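Local coordinates for protein aminoglycoside N(3)-acetyltransferase III (Serratia marcescens, PDB 7LAO) that transfers an acetyl group from acetyl-CoA to the 3-amino group of 2-deoxystreptamine aminoglycosides, giving resistance to antibiotics such as gentamicin, kanamycin and tobramycin, at residues His136-Ala141 with Tyr188-Leu193; Leu142-Pro147 with Glu175-Ile180; Thr169-Ala174 with Glu226-Ala231; Leu213-Val218 with Gln266-Pro271; Lys230-Leu235 with Tyr249-Gln254. All blocks are in the same frame, centred on the assembly; numbering follows the deposited sequence.

Contact 1 (His136-Ala141 with Tyr188-Leu193)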
# COMPACT_ATOMS: atom_id res chain seq x y z
N HIS A 136 13.59 -0.78 4.91
CA HIS A 136 12.65 0.15 4.25
C HIS A 136 13.29 1.53 4.37
O HIS A 136 13.05 2.25 5.34
CB HIS A 136 11.23 0.14 4.78
CG HIS A 136 10.22 0.72 3.82
ND1 HIS A 136 8.87 0.83 4.10
CD2 HIS A 136 10.38 1.21 2.56
CE1 HIS A 136 8.25 1.39 3.08
NE2 HIS A 136 9.13 1.62 2.13
N ARG A 137 14.12 1.87 3.40
CA ARG A 137 14.98 3.04 3.47
C ARG A 137 14.44 4.21 2.67
O ARG A 137 13.70 4.05 1.69
CB ARG A 137 16.40 2.69 2.98
CG ARG A 137 16.85 1.25 3.22
CD ARG A 137 18.33 1.06 2.92
NE ARG A 137 18.76 -0.34 2.91
CZ ARG A 137 19.23 -1.00 3.98
NH1 ARG A 137 19.31 -0.40 5.17
NH2 ARG A 137 19.60 -2.28 3.85
N LEU A 138 14.84 5.40 3.10
CA LEU A 138 14.62 6.58 2.28
C LEU A 138 15.24 6.39 0.90
O LEU A 138 16.38 5.95 0.79
CB LEU A 138 15.23 7.81 2.95
CG LEU A 138 14.53 8.16 4.24
CD1 LEU A 138 15.07 9.47 4.72
CD2 LEU A 138 13.01 8.21 4.02
N GLY A 139 14.49 6.74 -0.15
CA GLY A 139 14.90 6.47 -1.51
C GLY A 139 14.49 5.10 -2.02
O GLY A 139 14.79 4.77 -3.17
N GLN A 140 13.86 4.29 -1.19
CA GLN A 140 13.37 2.98 -1.57
C GLN A 140 11.95 2.84 -1.08
O GLN A 140 11.58 1.87 -0.41
CB GLN A 140 14.29 1.87 -1.05
CG GLN A 140 15.73 2.02 -1.50
CD GLN A 140 16.60 0.81 -1.22
OE1 GLN A 140 16.58 0.25 -0.11
NE2 GLN A 140 17.36 0.38 -2.23
N ALA A 141 11.13 3.84 -1.39
CA ALA A 141 9.77 3.88 -0.85
C ALA A 141 8.92 2.73 -1.38
O ALA A 141 8.36 1.94 -0.61
CB ALA A 141 9.12 5.23 -1.18
N TYR A 188 12.15 14.89 -0.73
CA TYR A 188 11.55 15.39 0.49
C TYR A 188 12.45 14.99 1.65
O TYR A 188 13.51 14.39 1.44
CB TYR A 188 10.12 14.86 0.66
CG TYR A 188 10.04 13.36 0.51
CD1 TYR A 188 10.21 12.53 1.61
CD2 TYR A 188 9.81 12.77 -0.73
CE1 TYR A 188 10.15 11.16 1.49
CE2 TYR A 188 9.75 11.39 -0.87
CZ TYR A 188 9.92 10.59 0.25
OH TYR A 188 9.86 9.22 0.16
N GLU A 189 12.05 15.37 2.86
CA GLU A 189 12.82 15.06 4.06
C GLU A 189 11.93 14.40 5.11
O GLU A 189 10.74 14.72 5.21
CB GLU A 189 13.50 16.30 4.66
CG GLU A 189 14.88 16.60 4.06
CD GLU A 189 15.62 17.75 4.76
OE1 GLU A 189 16.37 18.48 4.07
OE2 GLU A 189 15.48 17.91 6.00
N MET A 190 12.52 13.48 5.88
CA MET A 190 11.81 12.72 6.90
C MET A 190 12.64 12.63 8.18
O MET A 190 13.86 12.43 8.12
CB MET A 190 11.47 11.30 6.44
CG MET A 190 10.66 11.15 5.15
SD MET A 190 8.94 11.73 5.23
CE MET A 190 8.33 10.96 6.70
N PRO A 191 11.98 12.73 9.35
CA PRO A 191 12.67 12.51 10.63
C PRO A 191 13.01 11.04 10.86
O PRO A 191 12.13 10.22 11.15
CB PRO A 191 11.65 13.02 11.66
CG PRO A 191 10.33 12.80 11.00
CD PRO A 191 10.55 13.03 9.54
N MET A 192 14.30 10.70 10.74
CA MET A 192 14.80 9.36 11.01
C MET A 192 15.22 9.21 12.48
O MET A 192 15.12 10.14 13.28
CB MET A 192 15.97 9.04 10.08
CG MET A 192 15.60 8.89 8.62
SD MET A 192 14.30 7.68 8.31
CE MET A 192 13.00 8.82 8.06
N LEU A 193 15.69 8.01 12.85
CA LEU A 193 16.11 7.71 14.22
C LEU A 193 17.57 7.24 14.29
O LEU A 193 17.99 6.78 15.36
CB LEU A 193 15.17 6.66 14.84
CG LEU A 193 15.22 6.13 16.30
CD1 LEU A 193 15.65 7.22 17.29
CD2 LEU A 193 13.90 5.50 16.75
O HOH W 1 11.99 7.12 -0.32

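Contact 2 (Leu142-Pro147 with Glu175-Ile180)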
# COMPACT_ATOMS: atom_id res chain seq x y z
N LEU A 142 8.80 2.62 -2.71
CA LEU A 142 7.89 1.66 -3.30
C LEU A 142 8.54 0.86 -4.42
O LEU A 142 7.86 0.06 -5.05
CB LEU A 142 6.65 2.40 -3.87
CG LEU A 142 5.91 3.27 -2.83
CD1 LEU A 142 4.86 4.24 -3.46
CD2 LEU A 142 5.23 2.38 -1.73
N GLY A 143 9.82 1.10 -4.73
CA GLY A 143 10.44 0.46 -5.87
C GLY A 143 11.41 -0.65 -5.50
O GLY A 143 11.09 -1.48 -4.64
N GLU A 144 12.60 -0.68 -6.11
CA GLU A 144 13.56 -1.71 -5.79
C GLU A 144 14.04 -1.56 -4.35
O GLU A 144 14.28 -0.45 -3.87
CB GLU A 144 14.77 -1.65 -6.75
CG GLU A 144 14.36 -1.81 -8.22
CD GLU A 144 15.56 -1.87 -9.20
OE1 GLU A 144 15.31 -1.82 -10.43
OE2 GLU A 144 16.73 -1.98 -8.74
N GLY A 145 14.13 -2.68 -3.64
CA GLY A 145 14.51 -2.66 -2.24
C GLY A 145 13.39 -2.42 -1.27
O GLY A 145 13.60 -2.57 -0.05
N SER A 146 12.20 -2.09 -1.75
CA SER A 146 11.10 -1.72 -0.88
C SER A 146 10.35 -2.95 -0.43
O SER A 146 10.49 -4.02 -1.01
CB SER A 146 10.16 -0.78 -1.61
OG SER A 146 9.35 -1.55 -2.47
N PRO A 147 9.51 -2.85 0.60
CA PRO A 147 8.58 -3.96 0.87
C PRO A 147 7.73 -4.42 -0.33
O PRO A 147 7.35 -5.60 -0.37
CB PRO A 147 7.69 -3.40 1.99
CG PRO A 147 8.61 -2.47 2.74
CD PRO A 147 9.47 -1.83 1.65
N GLU A 175 5.92 0.88 -11.93
CA GLU A 175 6.44 2.17 -12.39
C GLU A 175 7.92 2.29 -12.12
O GLU A 175 8.67 2.86 -12.92
CB GLU A 175 5.70 3.33 -11.72
CG GLU A 175 4.27 3.55 -12.18
CD GLU A 175 3.53 4.61 -11.33
OE1 GLU A 175 3.96 4.91 -10.19
OE2 GLU A 175 2.50 5.16 -11.80
N ALA A 176 8.38 1.79 -10.98
CA ALA A 176 9.77 2.05 -10.63
C ALA A 176 10.71 1.22 -11.50
O ALA A 176 11.74 1.73 -11.95
CB ALA A 176 9.99 1.79 -9.13
N ILE A 177 10.32 -0.02 -11.84
CA ILE A 177 11.21 -0.90 -12.60
C ILE A 177 11.01 -0.83 -14.11
O ILE A 177 11.82 -1.41 -14.86
CB ILE A 177 11.07 -2.37 -12.14
CG1 ILE A 177 9.64 -2.91 -12.38
CG2 ILE A 177 11.46 -2.53 -10.61
CD1 ILE A 177 9.55 -4.46 -12.12
N ALA A 178 10.00 -0.10 -14.60
CA ALA A 178 9.70 -0.05 -16.04
C ALA A 178 10.79 0.67 -16.82
O ALA A 178 11.03 1.86 -16.58
CB ALA A 178 8.34 0.62 -16.31
N PRO A 179 11.45 0.01 -17.80
CA PRO A 179 12.59 0.58 -18.56
C PRO A 179 12.16 1.66 -19.54
O PRO A 179 12.22 1.51 -20.76
CB PRO A 179 13.14 -0.64 -19.28
CG PRO A 179 11.89 -1.47 -19.56
CD PRO A 179 11.05 -1.32 -18.32
N ILE A 180 11.70 2.79 -19.04
CA ILE A 180 11.24 3.85 -19.92
C ILE A 180 11.90 5.15 -19.51
O ILE A 180 12.29 5.30 -18.35
CB ILE A 180 9.71 3.97 -19.87
CG1 ILE A 180 9.28 4.46 -18.49
CG2 ILE A 180 9.02 2.61 -20.22
CD1 ILE A 180 7.81 4.72 -18.39
O HOH W 2 14.13 1.06 -10.83

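Contact 3 (Thr169-Ala174 with Glu226-Ala231)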
# COMPACT_ATOMS: atom_id res chain seq x y z
N THR A 169 -1.46 -0.20 -4.93
CA THR A 169 -0.15 0.37 -4.65
C THR A 169 0.98 -0.41 -5.30
O THR A 169 2.02 0.17 -5.67
CB THR A 169 0.05 0.42 -3.13
OG1 THR A 169 -1.01 1.19 -2.56
CG2 THR A 169 1.40 1.03 -2.76
N VAL A 170 0.82 -1.71 -5.46
CA VAL A 170 1.92 -2.47 -6.07
C VAL A 170 2.26 -1.99 -7.49
O VAL A 170 3.37 -2.25 -7.98
CB VAL A 170 1.56 -3.97 -6.04
CG1 VAL A 170 0.55 -4.38 -7.18
CG2 VAL A 170 2.80 -4.82 -6.10
N LEU A 171 1.34 -1.28 -8.17
CA LEU A 171 1.69 -0.80 -9.50
C LEU A 171 2.69 0.35 -9.43
O LEU A 171 3.29 0.68 -10.45
CB LEU A 171 0.44 -0.41 -10.31
CG LEU A 171 -0.23 -1.64 -10.94
CD1 LEU A 171 -1.66 -1.33 -11.52
CD2 LEU A 171 0.64 -2.26 -12.05
N HIS A 172 2.85 0.99 -8.28
CA HIS A 172 3.99 1.90 -8.14
C HIS A 172 5.33 1.17 -8.25
O HIS A 172 6.32 1.76 -8.68
CB HIS A 172 3.90 2.66 -6.81
CG HIS A 172 2.80 3.67 -6.76
ND1 HIS A 172 2.68 4.67 -7.71
CD2 HIS A 172 1.74 3.80 -5.92
CE1 HIS A 172 1.61 5.40 -7.43
NE2 HIS A 172 1.03 4.89 -6.35
N TYR A 173 5.39 -0.11 -7.84
CA TYR A 173 6.63 -0.86 -8.04
C TYR A 173 6.90 -1.09 -9.53
O TYR A 173 8.04 -0.93 -10.00
CB TYR A 173 6.54 -2.16 -7.26
CG TYR A 173 7.65 -3.11 -7.55
CD1 TYR A 173 8.97 -2.85 -7.10
CD2 TYR A 173 7.41 -4.27 -8.29
CE1 TYR A 173 10.03 -3.73 -7.42
CE2 TYR A 173 8.44 -5.15 -8.58
CZ TYR A 173 9.73 -4.88 -8.14
OH TYR A 173 10.68 -5.77 -8.47
N ALA A 174 5.86 -1.43 -10.31
CA ALA A 174 6.00 -1.55 -11.77
C ALA A 174 6.48 -0.25 -12.38
O ALA A 174 7.33 -0.25 -13.28
CB ALA A 174 4.66 -1.92 -12.41
N GLU A 226 -4.22 3.71 -12.15
CA GLU A 226 -5.58 3.50 -12.62
C GLU A 226 -5.60 3.09 -14.09
O GLU A 226 -6.33 2.17 -14.48
CB GLU A 226 -6.38 4.79 -12.40
CG GLU A 226 -7.79 4.70 -12.87
CD GLU A 226 -8.65 5.85 -12.35
OE1 GLU A 226 -9.84 5.87 -12.67
OE2 GLU A 226 -8.14 6.74 -11.63
N THR A 227 -4.81 3.78 -14.92
CA THR A 227 -4.81 3.45 -16.34
C THR A 227 -4.43 1.98 -16.53
O THR A 227 -5.12 1.23 -17.23
CB THR A 227 -3.86 4.40 -17.09
OG1 THR A 227 -4.32 5.74 -16.93
CG2 THR A 227 -3.81 4.10 -18.60
N ILE A 228 -3.38 1.54 -15.84
CA ILE A 228 -2.85 0.20 -16.04
C ILE A 228 -3.80 -0.86 -15.49
O ILE A 228 -4.05 -1.89 -16.14
CB ILE A 228 -1.45 0.07 -15.42
CG1 ILE A 228 -0.45 0.91 -16.23
CG2 ILE A 228 -1.02 -1.37 -15.42
CD1 ILE A 228 0.84 1.15 -15.50
N ALA A 229 -4.36 -0.62 -14.30
CA ALA A 229 -5.27 -1.58 -13.70
C ALA A 229 -6.50 -1.77 -14.56
O ALA A 229 -6.95 -2.90 -14.75
CB ALA A 229 -5.69 -1.12 -12.29
N LYS A 230 -7.05 -0.68 -15.08
CA LYS A 230 -8.20 -0.81 -15.97
C LYS A 230 -7.86 -1.64 -17.20
O LYS A 230 -8.66 -2.48 -17.64
CB LYS A 230 -8.71 0.57 -16.39
CG LYS A 230 -9.32 1.40 -15.28
CD LYS A 230 -9.31 2.88 -15.65
CE LYS A 230 -10.60 3.33 -16.25
NZ LYS A 230 -11.54 3.60 -15.12
N ALA A 231 -6.71 -1.36 -17.82
CA ALA A 231 -6.31 -2.14 -18.98
C ALA A 231 -6.09 -3.59 -18.61
O ALA A 231 -6.49 -4.49 -19.36
CB ALA A 231 -5.04 -1.56 -19.62

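Contact 4 (Leu213-Val218 with Gln266-Pro271)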
# COMPACT_ATOMS: atom_id res chain seq x y z
N LEU A 213 4.78 9.91 -15.09
CA LEU A 213 5.10 10.68 -16.28
C LEU A 213 4.22 11.92 -16.27
O LEU A 213 3.24 11.99 -15.54
CB LEU A 213 4.86 9.87 -17.57
CG LEU A 213 5.82 8.71 -17.82
CD1 LEU A 213 5.26 7.85 -18.94
CD2 LEU A 213 7.10 9.27 -18.22
N ASP A 214 4.56 12.90 -17.11
CA ASP A 214 3.82 14.15 -17.10
C ASP A 214 2.34 13.95 -17.37
O ASP A 214 1.49 14.53 -16.68
CB ASP A 214 4.41 15.09 -18.15
CG ASP A 214 5.69 15.71 -17.68
OD1 ASP A 214 6.03 15.51 -16.50
OD2 ASP A 214 6.36 16.39 -18.49
N CYS A 215 2.00 13.10 -18.34
CA CYS A 215 0.60 12.94 -18.69
C CYS A 215 -0.20 12.26 -17.59
O CYS A 215 -1.42 12.45 -17.51
CB CYS A 215 0.47 12.18 -20.01
SG CYS A 215 1.27 10.56 -19.98
N PHE A 216 0.45 11.50 -16.72
CA PHE A 216 -0.24 10.84 -15.61
C PHE A 216 -0.33 11.70 -14.36
O PHE A 216 -0.86 11.23 -13.35
CB PHE A 216 0.46 9.53 -15.28
CG PHE A 216 0.33 8.50 -16.35
CD1 PHE A 216 -0.92 8.07 -16.76
CD2 PHE A 216 1.47 7.97 -16.94
CE1 PHE A 216 -1.05 7.11 -17.75
CE2 PHE A 216 1.36 7.00 -17.93
CZ PHE A 216 0.09 6.58 -18.35
N ALA A 217 0.22 12.90 -14.38
CA ALA A 217 0.29 13.76 -13.21
C ALA A 217 -0.71 14.90 -13.28
O ALA A 217 -0.69 15.80 -12.42
CB ALA A 217 1.71 14.30 -13.06
N VAL A 218 -1.57 14.90 -14.29
CA VAL A 218 -2.57 15.94 -14.43
C VAL A 218 -3.73 15.66 -13.49
O VAL A 218 -4.12 14.50 -13.30
CB VAL A 218 -3.06 16.03 -15.88
CG1 VAL A 218 -3.73 17.37 -16.12
CG2 VAL A 218 -1.89 15.81 -16.84
N GLN A 266 5.31 -0.67 -24.01
CA GLN A 266 4.67 -0.56 -25.30
C GLN A 266 4.16 0.85 -25.54
O GLN A 266 4.05 1.27 -26.70
CB GLN A 266 3.53 -1.58 -25.42
CG GLN A 266 4.01 -3.02 -25.51
CD GLN A 266 4.73 -3.28 -26.82
OE1 GLN A 266 4.14 -3.15 -27.89
NE2 GLN A 266 6.02 -3.62 -26.74
N HIS A 267 3.85 1.61 -24.49
CA HIS A 267 3.24 2.91 -24.69
C HIS A 267 4.18 4.07 -24.49
O HIS A 267 4.03 5.11 -25.14
CB HIS A 267 2.02 3.08 -23.77
CG HIS A 267 0.85 2.24 -24.19
ND1 HIS A 267 0.73 0.91 -23.86
CD2 HIS A 267 -0.24 2.54 -24.93
CE1 HIS A 267 -0.38 0.42 -24.38
NE2 HIS A 267 -0.99 1.40 -25.03
N PHE A 268 5.17 3.95 -23.63
CA PHE A 268 6.03 5.09 -23.36
C PHE A 268 7.50 4.78 -23.56
O PHE A 268 8.34 5.63 -23.27
CB PHE A 268 5.73 5.62 -21.95
CG PHE A 268 4.30 6.04 -21.79
CD1 PHE A 268 3.36 5.17 -21.27
CD2 PHE A 268 3.87 7.27 -22.24
CE1 PHE A 268 2.01 5.54 -21.14
CE2 PHE A 268 2.53 7.66 -22.12
CZ PHE A 268 1.60 6.78 -21.57
N GLY A 269 7.83 3.61 -24.08
CA GLY A 269 9.22 3.29 -24.32
C GLY A 269 9.78 3.91 -25.56
O GLY A 269 10.97 3.75 -25.83
N ALA A 270 8.96 4.62 -26.32
CA ALA A 270 9.33 5.24 -27.59
C ALA A 270 10.18 6.50 -27.38
O ALA A 270 11.19 6.66 -28.08
CB ALA A 270 8.08 5.57 -28.41
N PRO A 271 9.81 7.41 -26.45
CA PRO A 271 10.69 8.58 -26.29
C PRO A 271 12.05 8.24 -25.67
O PRO A 271 12.95 9.09 -25.58
CB PRO A 271 9.88 9.50 -25.36
CG PRO A 271 8.95 8.59 -24.63
CD PRO A 271 8.59 7.54 -25.63

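Contact 5 (Lys230-Leu235 with Tyr249-Gln254)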
# COMPACT_ATOMS: atom_id res chain seq x y z
N LYS A 230 -7.05 -0.68 -15.08
CA LYS A 230 -8.20 -0.81 -15.97
C LYS A 230 -7.86 -1.64 -17.20
O LYS A 230 -8.66 -2.48 -17.64
CB LYS A 230 -8.71 0.57 -16.39
CG LYS A 230 -9.32 1.40 -15.28
CD LYS A 230 -9.31 2.88 -15.65
CE LYS A 230 -10.60 3.33 -16.25
NZ LYS A 230 -11.54 3.60 -15.12
N ALA A 231 -6.71 -1.36 -17.82
CA ALA A 231 -6.31 -2.14 -18.98
C ALA A 231 -6.09 -3.59 -18.61
O ALA A 231 -6.49 -4.49 -19.36
CB ALA A 231 -5.04 -1.56 -19.62
N TYR A 232 -5.52 -3.85 -17.40
CA TYR A 232 -5.30 -5.24 -16.98
C TYR A 232 -6.62 -5.96 -16.76
O TYR A 232 -6.77 -7.14 -17.13
CB TYR A 232 -4.45 -5.29 -15.70
CG TYR A 232 -4.18 -6.70 -15.21
CD1 TYR A 232 -3.17 -7.50 -15.78
CD2 TYR A 232 -4.91 -7.22 -14.11
CE1 TYR A 232 -2.93 -8.83 -15.31
CE2 TYR A 232 -4.65 -8.51 -13.63
CZ TYR A 232 -3.67 -9.29 -14.21
OH TYR A 232 -3.50 -10.57 -13.73
N VAL A 233 -7.60 -5.27 -16.19
CA VAL A 233 -8.88 -5.92 -15.93
C VAL A 233 -9.52 -6.53 -17.19
O VAL A 233 -10.19 -7.57 -17.11
CB VAL A 233 -9.81 -4.93 -15.20
CG1 VAL A 233 -11.36 -5.30 -15.42
CG2 VAL A 233 -9.43 -4.86 -13.75
N GLU A 234 -9.27 -5.96 -18.38
CA GLU A 234 -9.89 -6.49 -19.59
C GLU A 234 -9.50 -7.95 -19.87
O GLU A 234 -10.27 -8.68 -20.51
CB GLU A 234 -9.54 -5.59 -20.77
CG GLU A 234 -10.11 -4.19 -20.65
CD GLU A 234 -9.94 -3.38 -21.94
OE1 GLU A 234 -9.04 -3.72 -22.75
OE2 GLU A 234 -10.72 -2.43 -22.16
N LEU A 235 -8.32 -8.40 -19.39
CA LEU A 235 -7.87 -9.78 -19.62
C LEU A 235 -8.72 -10.81 -18.90
O LEU A 235 -8.70 -12.00 -19.27
CB LEU A 235 -6.42 -9.94 -19.15
CG LEU A 235 -5.32 -9.14 -19.83
CD1 LEU A 235 -3.90 -9.49 -19.21
CD2 LEU A 235 -5.30 -9.39 -21.31
N TYR A 249 -12.03 -6.77 -5.57
CA TYR A 249 -11.12 -7.33 -6.58
C TYR A 249 -10.01 -8.10 -5.90
O TYR A 249 -9.52 -7.69 -4.83
CB TYR A 249 -10.44 -6.27 -7.43
CG TYR A 249 -11.35 -5.43 -8.29
CD1 TYR A 249 -12.13 -4.41 -7.73
CD2 TYR A 249 -11.40 -5.64 -9.68
CE1 TYR A 249 -12.96 -3.63 -8.53
CE2 TYR A 249 -12.22 -4.86 -10.47
CZ TYR A 249 -12.99 -3.86 -9.91
OH TYR A 249 -13.81 -3.10 -10.70
N LEU A 250 -9.58 -9.19 -6.53
CA LEU A 250 -8.38 -9.88 -6.09
C LEU A 250 -7.48 -10.09 -7.33
O LEU A 250 -7.90 -10.70 -8.32
CB LEU A 250 -8.71 -11.21 -5.38
CG LEU A 250 -7.49 -12.01 -4.81
CD1 LEU A 250 -6.75 -11.30 -3.68
CD2 LEU A 250 -7.91 -13.44 -4.40
N PHE A 251 -6.29 -9.50 -7.27
CA PHE A 251 -5.26 -9.52 -8.33
C PHE A 251 -4.02 -10.28 -7.90
O PHE A 251 -3.53 -10.12 -6.77
CB PHE A 251 -4.80 -8.09 -8.66
CG PHE A 251 -5.87 -7.18 -9.09
CD1 PHE A 251 -6.41 -7.30 -10.36
CD2 PHE A 251 -6.32 -6.14 -8.27
CE1 PHE A 251 -7.40 -6.43 -10.83
CE2 PHE A 251 -7.34 -5.25 -8.73
CZ PHE A 251 -7.85 -5.39 -9.99
N GLU A 252 -3.44 -11.05 -8.83
CA GLU A 252 -2.14 -11.69 -8.62
C GLU A 252 -1.05 -10.65 -8.82
O GLU A 252 -0.96 -10.06 -9.92
CB GLU A 252 -1.95 -12.85 -9.58
CG GLU A 252 -0.82 -13.73 -9.26
CD GLU A 252 -0.07 -14.22 -10.50
OE1 GLU A 252 1.13 -13.89 -10.65
OE2 GLU A 252 -0.71 -14.91 -11.33
N ALA A 253 -0.19 -10.43 -7.80
CA ALA A 253 0.68 -9.26 -7.87
C ALA A 253 1.77 -9.40 -8.94
O ALA A 253 2.08 -8.43 -9.62
CB ALA A 253 1.38 -8.96 -6.52
N GLN A 254 2.36 -10.58 -9.07
CA GLN A 254 3.41 -10.73 -10.10
C GLN A 254 2.86 -10.44 -11.49
O GLN A 254 3.53 -9.85 -12.34
CB GLN A 254 4.02 -12.14 -10.01
CG GLN A 254 4.88 -12.32 -8.73
CD GLN A 254 5.53 -13.73 -8.48
OE1 GLN A 254 5.07 -14.77 -8.95
NE2 GLN A 254 6.59 -13.73 -7.67

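Contact 1 (His136-Ala141 with Tyr188-Leu193)
Leu138 meets the two methionines of strand 185-192 with both of its methyl branches. Leu138 CD2 lies 3.9 Å from CG of Met190, the two side chains crossing at a slant, while Leu138 CD1 approaches CG of Met192 at 4.0 Å. Leu138 and Met192 reach toward one another tip to tip: Met192 bends at chi2 (-55°) and again at chi3, bringing SD and CE, and not CG alone, up against the leucine. Leu138 holds the second position of a type II turn, Arg137 to Gln140, with Gly139 taking the positive phi of the third. Tyr188 contributes through the far end of its ring, where Tyr188 OH stands 4.3 Å from CB of Ala141. Behind the turn, His136 NE2 donates to Ala141 O (2.9 Å) and so closes the loop on itself, while Asp206 accepts from Ala141 N. A buffer molecule bound beside Ala141 may mark a pocket. With no direct hydrogen bond between loop and strand, cohesion here rests on dispersion between leucine methyls and pliable thioether chains, with Tyr188 OH the polar atom that comes near the loop.

Contact 2 (Leu142-Pro147 with Glu175-Ile180)
Gly143 and Ala176 bring their backbones to within 5.1 Å, CA to CA, a close approach for two main chains. The methyl CB of Ala176 rests 3.5 Å from CA of Gly143, an approach that depends on the glycine having no side chain. Alongside, Glu144 crosses Ile177 at a slant: Glu144 CG lies 3.8 Å from CG2 of Ile177. That branch of Ile177 is presented because CG1 takes the crowded position between backbone N and carbonyl carbon (chi1 62°). The loop itself is a type II turn from Gly143 to Ser146, with Gly145 at the positive-phi position, and it leads directly into helix 147-153, for which Ser146 is the N-cap. Gly143 O takes two bonds from this serine, one from the backbone N and a shorter one from Ser146 OG (2.8 Å); OG also takes weak hydrogen bonds from Leu148 N and Glu149 N in the first turn of the helix. Between the segments, a water donates to Ala176 O at 2.7 Å and, weakly, to OE1 of Glu144. Lys183 NZ donates to the carbonyls of Glu175 and Ala176 at the end of helix 170-177 and to that of Ala178 just beyond.

Contact 3 (Thr169-Ala174 with Glu226-Ala231)
Leu171 and Ile228 are the residues at which segments 169-174 and 226-231 come nearest, their CA atoms 8.0 Å apart, and each turns its side chain toward the other segment. Backbone bonding differs between the two: Tyr173 N reaches back three residues to Val170 O, whereas Lys230 N reaches back four, to Glu226 O, as in a regular alpha helix.

Leu171 is the hub. Leu171 CD2 touches CG2 of Ile228 at 3.9 Å, and CD1 lies almost as near the same methyl, so both branch ends of the leucine face it. The beta-branched isoleucine places CG2 anti to its own backbone N, and the two side chains then cross at a slant. Leu171 CD1 goes further along the partner helix, to CB of Ala229 at 4.1 Å, and it also rests against that residue's backbone N, an approach to the main chain consistent with the small size of Ala229. Nothing polar passes between the segments. A long Lys230-Glu226 ion pair lies along helix 224-233, away from the interface.

Helix 253-268 touches both partners, Val170 meeting Ile256 and Val257, and Ile228 meeting Tyr263. Val170 and Tyr173 also pack against helix 147-153, and Thr169 touches strand 23-28. A buried leucine pressing on an isoleucine and an alanine of a neighbouring helix is the kind of apolar seam found in helical layers of alpha/beta folds, here beside the mixed sheet of this antibiotic N-acetyltransferase.

Contact 4 (Leu213-Val218 with Gln266-Pro271)
One sound backbone bond, Ala217 N to Asp214 O at 3.1 Å, supports the turn that offers Leu213, Cys215 and Phe216 to the ring of Phe268. All three lie on one side of that ring's plane. Leu213 lies over the face, with Leu213 CD1 only 3.5 Å from CG of Phe268; its approach is a CH-pi contact inclined 27° from the ring normal and displaced toward the rim. The Phe216 and Phe268 side chains approach each other from opposite directions, and Phe216 directs its edge at the face of Phe268 in an offset edge-to-face pair, planes at 69° and centroids 5.2 Å apart. The closest atoms of the two rings are Phe216 CZ and Phe268 CE1, at 3.5 Å. The cluster joins the loop that follows strand 200-207 to the last turn of helix 253-268, the final helix of the chain. Cys215 adds a sulfur-aromatic contact: Cys215 SG stands obliquely to the Phe268 ring, 3.8 Å from its CE2. With chi1 at 57°, SG lies between the backbone N and the carbonyl carbon of Cys215, and from there it also sits above the rim of the Phe216 ring. Asp214 forms a salt bridge with Arg184. Phe216 also rests on Ala224 and Thr227 of helix 224-233, while His267 stacks on Tyr263.

Contact 5 (Lys230-Leu235 with Tyr249-Gln254)
Val233 and Phe251 have the closest CA atoms of the two segments, 9.2 Å apart, where segment 230-235 of helix 224-233 lies beside strand 246-252 at a spacing that side chains must bridge. Strand alternation sends Tyr249 and Phe251 toward the helix, with Leu250 between them on the other side of the strand.

Phe251 is touched by two consecutive helix residues. Tyr232 holds CG anti to its backbone N (chi1 180°), which carries the ring out from the helix and past Phe251, the two side chains sliding by in opposite directions. The edge of the tyrosine meets the phenylalanine through Tyr232 CE2, 3.9 Å from CD1 of Phe251, and Phe251 CD1 lies near the tyrosine ring plane. On the next atoms round the ring, CG2 of Val233 comes to the edge of Phe251 in its plane, 3.9 Å from Phe251 CE1. The same methyl, Val233 CG2, reaches CE2 of Tyr249 at 4.3 Å, so a single valine branch is shared by two strand rings.

The polar tip of Tyr232 is served elsewhere: OH hydrogen-bonds Asp255 OD1 in helix 253-268, and Phe259 of that helix meets the tyrosine ring edge to face. Ile256 touches both Tyr232 and Phe251, placing the contact in the angle between two helices and the sheet. Since no hydrogen bond joins the two segments directly, hydrocarbon and aromatic edges do the joining here, while the Tyr232 hydroxyl has its partner outside the two segments and probably helps to fix how the ring lies.

In the fold
Along the chain, the first segments of contacts 1 and 2 follow one another in the loop between helices 129-133 and 147-153, and both contacts close before contact 4 opens. Contacts 2 and 3 share helix 170-177, touch, and have centres about 12 Å apart. Contacts 3 and 5 share helix 224-233, with centres about 9 Å apart, while contacts 4 and 5 draw on opposite ends of helix 253-268. Contact 1, at the two-stranded sheet, and contact 5, at the seven-stranded one, have centres about 30 Å apart on opposite sides of the chain's centre. A loop and three helices thus connect the surroundings of the two sheets, tying distant chain segments into one body.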